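Local coordinates for protein trehalose-6-phosphate phosphatase (Candida albicans, PDB 5DXF) that contributes, in the N-terminal part captured here, a glycosyltransferase family 20 module with the two-domain GT-B fold, at residues A67-L75 / V512-I520; R244-L252 / F268-C278. All coordinates share one frame; numbering follows the deposited sequence.

Interaction 1 of 2, residues A67-L75 / V512-I520; sequences ALYSSQHFL and VQNWTSTFI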
# COMPACT_ATOMS: atom_id res chain seq x y z
N ALA A 67 -0.84 6.63 1.83
CA ALA A 67 -0.40 6.65 3.21
C ALA A 67 1.03 7.13 3.22
O ALA A 67 1.40 7.97 4.02
CB ALA A 67 -0.51 5.27 3.81
N LEU A 68 1.81 6.62 2.29
CA LEU A 68 3.20 7.02 2.09
C LEU A 68 3.32 8.48 1.69
O LEU A 68 4.14 9.22 2.24
CB LEU A 68 3.87 6.15 1.01
CG LEU A 68 5.35 6.42 0.75
CD1 LEU A 68 6.18 6.19 2.02
CD2 LEU A 68 5.84 5.56 -0.42
N TYR A 69 2.52 8.89 0.72
CA TYR A 69 2.55 10.26 0.25
C TYR A 69 2.15 11.20 1.37
O TYR A 69 2.71 12.27 1.52
CB TYR A 69 1.64 10.40 -0.96
CG TYR A 69 2.21 9.77 -2.20
CD1 TYR A 69 3.57 9.76 -2.43
CD2 TYR A 69 1.39 9.15 -3.13
CE1 TYR A 69 4.09 9.18 -3.55
CE2 TYR A 69 1.91 8.57 -4.26
CZ TYR A 69 3.27 8.59 -4.47
OH TYR A 69 3.80 8.01 -5.59
N SER A 70 1.19 10.78 2.16
CA SER A 70 0.76 11.58 3.28
C SER A 70 1.93 11.77 4.23
O SER A 70 2.12 12.86 4.76
CB SER A 70 -0.39 10.90 4.02
OG SER A 70 -1.41 10.53 3.12
N SER A 71 2.71 10.73 4.44
CA SER A 71 3.87 10.86 5.30
C SER A 71 4.85 11.85 4.69
O SER A 71 5.35 12.74 5.36
CB SER A 71 4.53 9.50 5.51
OG SER A 71 5.89 9.65 5.87
N GLN A 72 5.05 11.77 3.39
CA GLN A 72 5.99 12.66 2.75
C GLN A 72 5.51 14.08 2.96
O GLN A 72 6.30 14.95 3.29
CB GLN A 72 6.06 12.34 1.25
CG GLN A 72 6.46 13.48 0.34
CD GLN A 72 7.81 14.03 0.69
OE1 GLN A 72 8.62 13.34 1.28
NE2 GLN A 72 8.06 15.27 0.33
N HIS A 73 4.22 14.31 2.80
CA HIS A 73 3.69 15.65 2.94
C HIS A 73 3.90 16.17 4.34
O HIS A 73 4.28 17.31 4.55
CB HIS A 73 2.20 15.69 2.61
CG HIS A 73 1.67 17.08 2.46
ND1 HIS A 73 2.22 18.00 1.59
CD2 HIS A 73 0.65 17.71 3.08
CE1 HIS A 73 1.56 19.13 1.67
NE2 HIS A 73 0.60 18.99 2.56
N PHE A 74 3.69 15.29 5.31
CA PHE A 74 3.82 15.67 6.70
C PHE A 74 5.25 16.13 6.89
O PHE A 74 5.52 17.07 7.61
CB PHE A 74 3.54 14.47 7.58
CG PHE A 74 3.68 14.74 9.04
CD1 PHE A 74 2.95 15.74 9.63
CD2 PHE A 74 4.55 14.01 9.81
CE1 PHE A 74 3.08 16.00 10.98
CE2 PHE A 74 4.69 14.26 11.15
CZ PHE A 74 3.95 15.26 11.74
N LEU A 75 6.16 15.44 6.22
CA LEU A 75 7.57 15.78 6.28
C LEU A 75 7.87 17.12 5.61
O LEU A 75 8.69 17.90 6.10
CB LEU A 75 8.40 14.67 5.64
CG LEU A 75 8.51 13.37 6.43
CD1 LEU A 75 9.38 12.36 5.69
CD2 LEU A 75 9.08 13.64 7.81
N VAL A 512 -0.84 8.71 10.31
CA VAL A 512 0.37 8.68 9.50
C VAL A 512 1.44 9.50 10.28
O VAL A 512 2.51 8.98 10.57
CB VAL A 512 0.15 9.20 8.04
CG1 VAL A 512 -0.13 10.71 8.01
CG2 VAL A 512 1.36 8.83 7.15
N GLN A 513 1.09 10.72 10.69
CA GLN A 513 2.01 11.65 11.35
C GLN A 513 2.73 11.01 12.55
O GLN A 513 3.97 11.08 12.66
CB GLN A 513 1.26 12.92 11.80
CG GLN A 513 0.62 13.70 10.65
CD GLN A 513 -0.78 13.21 10.30
OE1 GLN A 513 -1.23 12.18 10.80
NE2 GLN A 513 -1.47 13.95 9.44
N ASN A 514 1.97 10.36 13.41
CA ASN A 514 2.55 9.73 14.58
C ASN A 514 3.41 8.53 14.19
O ASN A 514 4.37 8.22 14.88
CB ASN A 514 1.46 9.31 15.58
CG ASN A 514 2.03 8.56 16.78
OD1 ASN A 514 1.91 7.34 16.87
ND2 ASN A 514 2.64 9.30 17.70
N TRP A 515 2.98 7.79 13.17
CA TRP A 515 3.75 6.66 12.70
C TRP A 515 5.06 7.15 12.14
O TRP A 515 6.12 6.62 12.42
CB TRP A 515 2.97 5.89 11.64
CG TRP A 515 3.77 4.89 10.85
CD1 TRP A 515 3.89 3.57 11.09
CD2 TRP A 515 4.54 5.14 9.67
NE1 TRP A 515 4.69 2.98 10.16
CE2 TRP A 515 5.10 3.93 9.27
CE3 TRP A 515 4.81 6.28 8.92
CZ2 TRP A 515 5.92 3.82 8.16
CZ3 TRP A 515 5.61 6.18 7.82
CH2 TRP A 515 6.16 4.95 7.44
N THR A 516 4.99 8.21 11.35
CA THR A 516 6.19 8.76 10.76
C THR A 516 7.12 9.34 11.82
O THR A 516 8.33 9.15 11.77
CB THR A 516 5.90 9.69 9.55
OG1 THR A 516 6.74 10.85 9.61
CG2 THR A 516 4.44 10.11 9.47
N SER A 517 6.57 10.02 12.81
CA SER A 517 7.37 10.54 13.90
C SER A 517 8.03 9.46 14.76
O SER A 517 9.22 9.52 15.03
CB SER A 517 6.51 11.45 14.77
OG SER A 517 7.04 11.61 16.07
N THR A 518 7.25 8.46 15.13
CA THR A 518 7.72 7.30 15.88
C THR A 518 8.88 6.59 15.18
O THR A 518 9.87 6.24 15.82
CB THR A 518 6.59 6.28 16.12
OG1 THR A 518 5.44 6.94 16.67
CG2 THR A 518 7.05 5.18 17.07
N PHE A 519 8.76 6.40 13.87
CA PHE A 519 9.80 5.67 13.16
C PHE A 519 11.11 6.45 13.12
O PHE A 519 12.18 5.86 13.31
CB PHE A 519 9.37 5.31 11.74
CG PHE A 519 10.26 4.29 11.09
CD1 PHE A 519 10.24 2.97 11.51
CD2 PHE A 519 11.15 4.67 10.10
CE1 PHE A 519 11.08 2.04 10.93
CE2 PHE A 519 11.98 3.74 9.51
CZ PHE A 519 11.95 2.42 9.93
N ILE A 520 11.04 7.76 12.88
CA ILE A 520 12.24 8.59 12.88
C ILE A 520 12.90 8.49 14.25
O ILE A 520 14.12 8.28 14.37
CB ILE A 520 11.92 10.07 12.51
CG1 ILE A 520 11.56 10.18 11.02
CG2 ILE A 520 13.11 10.96 12.80
CD1 ILE A 520 10.53 11.26 10.69

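Interaction 2 of 2, residues R244-L252 / F268-C278; sequences RSQLLDGML and FISCCARVLGC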
# COMPACT_ATOMS: atom_id res chain seq x y z
N ARG A 244 19.64 -13.38 -4.19
CA ARG A 244 19.15 -13.35 -2.80
C ARG A 244 20.15 -12.76 -1.80
O ARG A 244 19.78 -11.93 -0.96
CB ARG A 244 18.77 -14.77 -2.37
CG ARG A 244 19.89 -15.79 -2.55
CD ARG A 244 19.42 -17.22 -2.39
NE ARG A 244 20.50 -18.18 -2.65
CZ ARG A 244 20.34 -19.49 -2.74
NH1 ARG A 244 19.14 -20.04 -2.60
NH2 ARG A 244 21.39 -20.27 -2.98
N SER A 245 21.39 -13.19 -1.86
CA SER A 245 22.40 -12.67 -0.95
C SER A 245 22.64 -11.19 -1.16
O SER A 245 22.75 -10.43 -0.20
CB SER A 245 23.70 -13.45 -1.08
OG SER A 245 24.06 -13.62 -2.43
N GLN A 246 22.73 -10.75 -2.41
CA GLN A 246 22.91 -9.32 -2.63
C GLN A 246 21.72 -8.49 -2.13
O GLN A 246 21.92 -7.42 -1.59
CB GLN A 246 23.30 -8.98 -4.07
CG GLN A 246 22.99 -10.04 -5.09
CD GLN A 246 23.76 -11.30 -4.87
OE1 GLN A 246 23.57 -11.97 -3.86
NE2 GLN A 246 24.64 -11.64 -5.80
N LEU A 247 20.50 -8.97 -2.32
CA LEU A 247 19.35 -8.24 -1.81
C LEU A 247 19.30 -8.17 -0.29
O LEU A 247 19.14 -7.10 0.28
CB LEU A 247 18.06 -8.88 -2.33
CG LEU A 247 17.93 -9.01 -3.83
CD1 LEU A 247 17.16 -10.26 -4.20
CD2 LEU A 247 17.25 -7.78 -4.39
N LEU A 248 19.51 -9.30 0.35
CA LEU A 248 19.64 -9.36 1.81
C LEU A 248 20.78 -8.48 2.35
O LEU A 248 20.59 -7.68 3.28
CB LEU A 248 19.87 -10.81 2.23
CG LEU A 248 19.06 -11.31 3.42
CD1 LEU A 248 17.58 -11.08 3.20
CD2 LEU A 248 19.34 -12.78 3.62
N ASP A 249 21.96 -8.68 1.77
CA ASP A 249 23.12 -7.80 1.98
C ASP A 249 22.63 -6.37 1.94
O ASP A 249 22.53 -5.73 2.99
CB ASP A 249 24.19 -8.04 0.92
CG ASP A 249 25.43 -7.20 1.12
OD1 ASP A 249 26.14 -7.40 2.13
OD2 ASP A 249 25.70 -6.35 0.24
N GLY A 250 22.28 -5.93 0.74
CA GLY A 250 21.72 -4.61 0.48
C GLY A 250 20.86 -4.06 1.59
O GLY A 250 21.09 -2.95 2.08
N MET A 251 19.89 -4.86 2.04
CA MET A 251 18.99 -4.42 3.10
C MET A 251 19.71 -4.26 4.44
O MET A 251 19.34 -3.40 5.24
CB MET A 251 17.83 -5.41 3.26
CG MET A 251 16.86 -5.41 2.09
SD MET A 251 15.43 -6.48 2.36
CE MET A 251 15.92 -7.93 1.43
N LEU A 252 20.74 -5.06 4.68
CA LEU A 252 21.42 -5.03 5.98
C LEU A 252 22.23 -3.79 6.29
O LEU A 252 22.91 -3.74 7.31
CB LEU A 252 22.33 -6.25 6.11
CG LEU A 252 21.57 -7.52 6.48
CD1 LEU A 252 22.52 -8.69 6.61
CD2 LEU A 252 20.80 -7.29 7.77
N PHE A 268 12.09 -12.07 7.57
CA PHE A 268 13.32 -11.38 7.20
C PHE A 268 14.47 -11.84 8.07
O PHE A 268 15.57 -12.09 7.57
CB PHE A 268 13.15 -9.87 7.32
CG PHE A 268 14.40 -9.09 7.03
CD1 PHE A 268 14.79 -8.85 5.73
CD2 PHE A 268 15.19 -8.61 8.07
CE1 PHE A 268 15.94 -8.14 5.46
CE2 PHE A 268 16.34 -7.90 7.81
CZ PHE A 268 16.72 -7.67 6.50
N ILE A 269 14.22 -11.95 9.37
CA ILE A 269 15.22 -12.44 10.31
C ILE A 269 15.70 -13.85 9.94
O ILE A 269 16.91 -14.10 9.83
CB ILE A 269 14.67 -12.44 11.75
CG1 ILE A 269 14.54 -11.00 12.25
CG2 ILE A 269 15.57 -13.25 12.67
CD1 ILE A 269 13.79 -10.86 13.53
N SER A 270 14.74 -14.72 9.63
CA SER A 270 15.03 -16.08 9.24
C SER A 270 15.84 -16.13 7.96
O SER A 270 16.77 -16.90 7.84
CB SER A 270 13.74 -16.84 9.02
OG SER A 270 13.81 -18.12 9.61
N CYS A 271 15.48 -15.29 7.01
CA CYS A 271 16.25 -15.13 5.78
C CYS A 271 17.69 -14.72 6.04
O CYS A 271 18.62 -15.29 5.47
CB CYS A 271 15.59 -14.11 4.86
SG CYS A 271 14.21 -14.73 3.87
N CYS A 272 17.87 -13.72 6.90
CA CYS A 272 19.20 -13.23 7.24
C CYS A 272 20.05 -14.32 7.89
O CYS A 272 21.25 -14.40 7.64
CB CYS A 272 19.11 -12.01 8.16
SG CYS A 272 18.70 -10.47 7.31
N ALA A 273 19.43 -15.16 8.71
CA ALA A 273 20.20 -16.23 9.35
C ALA A 273 20.50 -17.40 8.41
O ALA A 273 21.53 -18.06 8.54
CB ALA A 273 19.47 -16.73 10.59
N ARG A 274 19.60 -17.67 7.45
CA ARG A 274 19.75 -18.86 6.61
C ARG A 274 20.54 -18.61 5.32
O ARG A 274 21.45 -19.36 5.00
CB ARG A 274 18.37 -19.44 6.27
CG ARG A 274 17.56 -19.84 7.50
CD ARG A 274 16.69 -21.07 7.27
NE ARG A 274 15.77 -21.26 8.38
CZ ARG A 274 14.45 -21.09 8.30
NH1 ARG A 274 13.89 -20.74 7.15
NH2 ARG A 274 13.69 -21.27 9.38
N VAL A 275 20.17 -17.56 4.59
CA VAL A 275 20.86 -17.22 3.35
C VAL A 275 22.25 -16.65 3.63
O VAL A 275 23.23 -17.01 2.98
CB VAL A 275 20.04 -16.22 2.51
CG1 VAL A 275 20.77 -15.85 1.24
CG2 VAL A 275 18.67 -16.80 2.19
N LEU A 276 22.33 -15.76 4.62
CA LEU A 276 23.61 -15.21 5.05
C LEU A 276 24.01 -15.80 6.40
O LEU A 276 23.18 -16.32 7.14
CB LEU A 276 23.54 -13.68 5.14
CG LEU A 276 23.59 -12.92 3.81
CD1 LEU A 276 23.57 -11.41 4.02
CD2 LEU A 276 24.82 -13.33 3.02
N GLY A 277 25.30 -15.71 6.72
CA GLY A 277 25.83 -16.28 7.95
C GLY A 277 25.46 -15.49 9.19
O GLY A 277 25.67 -15.95 10.31
N CYS A 278 24.89 -14.30 8.97
CA CYS A 278 24.58 -13.34 10.03
C CYS A 278 23.83 -13.94 11.22
O CYS A 278 22.90 -14.73 11.04
CB CYS A 278 23.78 -12.18 9.46
SG CYS A 278 24.33 -11.66 7.82

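Interaction 1 of 2, residues A67-L75 / V512-I520
The closing helix of the GT-B fold, 512-526, returns to the N-terminal domain and lays the aliphatic part of Gln-513 over the ring of Phe-74 on helix 66-76. The meeting is a CH-pi contact: Gln-513 CG sits 3.5 Å from the centroid of the Phe-74 ring, 21° off its normal and shifted toward the rim. A chi1 of 179°, with CG trans to the backbone N, carries the Phe-74 ring out to helix 512-526. The amide of Gln-513 stands nearly perpendicular to the ring and turns off it, and its NE2 is hydrogen-bonded to Asp-302.

One turn back, Ser-71 marks the close passage of the backbones. Its CB rests 3.6 Å from Val-512 CG2, and its OG 3.7 Å from Thr-516 CB. The segment axes cross at 70° and approach to 9.2 Å, a steep packing of the last helix across the one that follows strand 34-37 in the Rossmann-like domain. Ser-71 OG also touches the indole of Trp-515 from its edge, 4.0 Å from CZ3; Trp-515 NE1 is bonded to the carbonyl of Leu-297, while its ring meets Trp-202 and, edge-to-face, Phe-227. No hydrogen bond joins the two segments. Farther along, Leu-75 and Ile-520 run antiparallel alongside one another, CD2 of Leu-75 lying 4.0 Å from CD1 of Ile-520, and Ile-520 continues onto Ile-200 and Trp-202 of strand 200-204.

Interaction 2 of 2, residues R244-L252 / F268-C278
Phe-268 carries its ring trans to the backbone N (chi1 177°), while Met-251 places CG opposite its carbonyl carbon, beside the backbone N (chi1 -69°), and the two side chains lie alongside each other, pointing opposite ways. Met-251 SD ends 3.6 Å from Phe-268 CE1 and 4.8 Å from the ring centroid, an oblique Met-aromatic contact. The same ring has Cys-272 SG of its own helix over one face, offset toward the rim.

Leu-248 fills the middle of the interface, both its methyls against Cys-271. CD1 meets Cys-271 CB at 4.0 Å and touches the Phe-268 ring obliquely; CD2 rests on the backbone of Cys-271 and Cys-272 and lies 3.7 Å from Val-275 CB. Just beyond the helix end, Leu-252 splits its branches: CD2 lies 3.8 Å from Cys-272 SG, whereas CD1 meets Leu-276 CD1 tip to tip at 3.9 Å and Cys-278 SG at 3.7 Å. At the partly exposed border, the aliphatic part of Arg-244 crosses Val-275 CG1.

The side chains meet mainly by apolar and sulfur packing, and no hydrogen bond crosses. Leu-252 goes on to Ile-292, and Phe-268 to Val-294, both of strand 290-296. Two helices flanking strand 256-259 in sequence, with 118° between the directions of segments 244-251 and 268-274, and packed on the sheet by such side chains, belong to the layered alpha/beta build of a Rossmann-like domain.

Both contacts belong to the domain built on the large mixed sheet; their centres lie 27 Å apart and their nearest atoms about 11 Å, so they do not touch. Along the chain the order is 67-75, 244-252, 268-278, 512-520. Interaction 2 is local, its segments only 16 residues apart around strand 256-259, whereas interaction 1 spans more than 400 residues, including the strands of the second domain. The chain leaves the first domain, builds the second and comes back with helix 512-526, as in other GT-B proteins. Interaction 1 thus ties the chain's end to its early part, and interaction 2 belongs to the helical layer packed on the first domain's sheet.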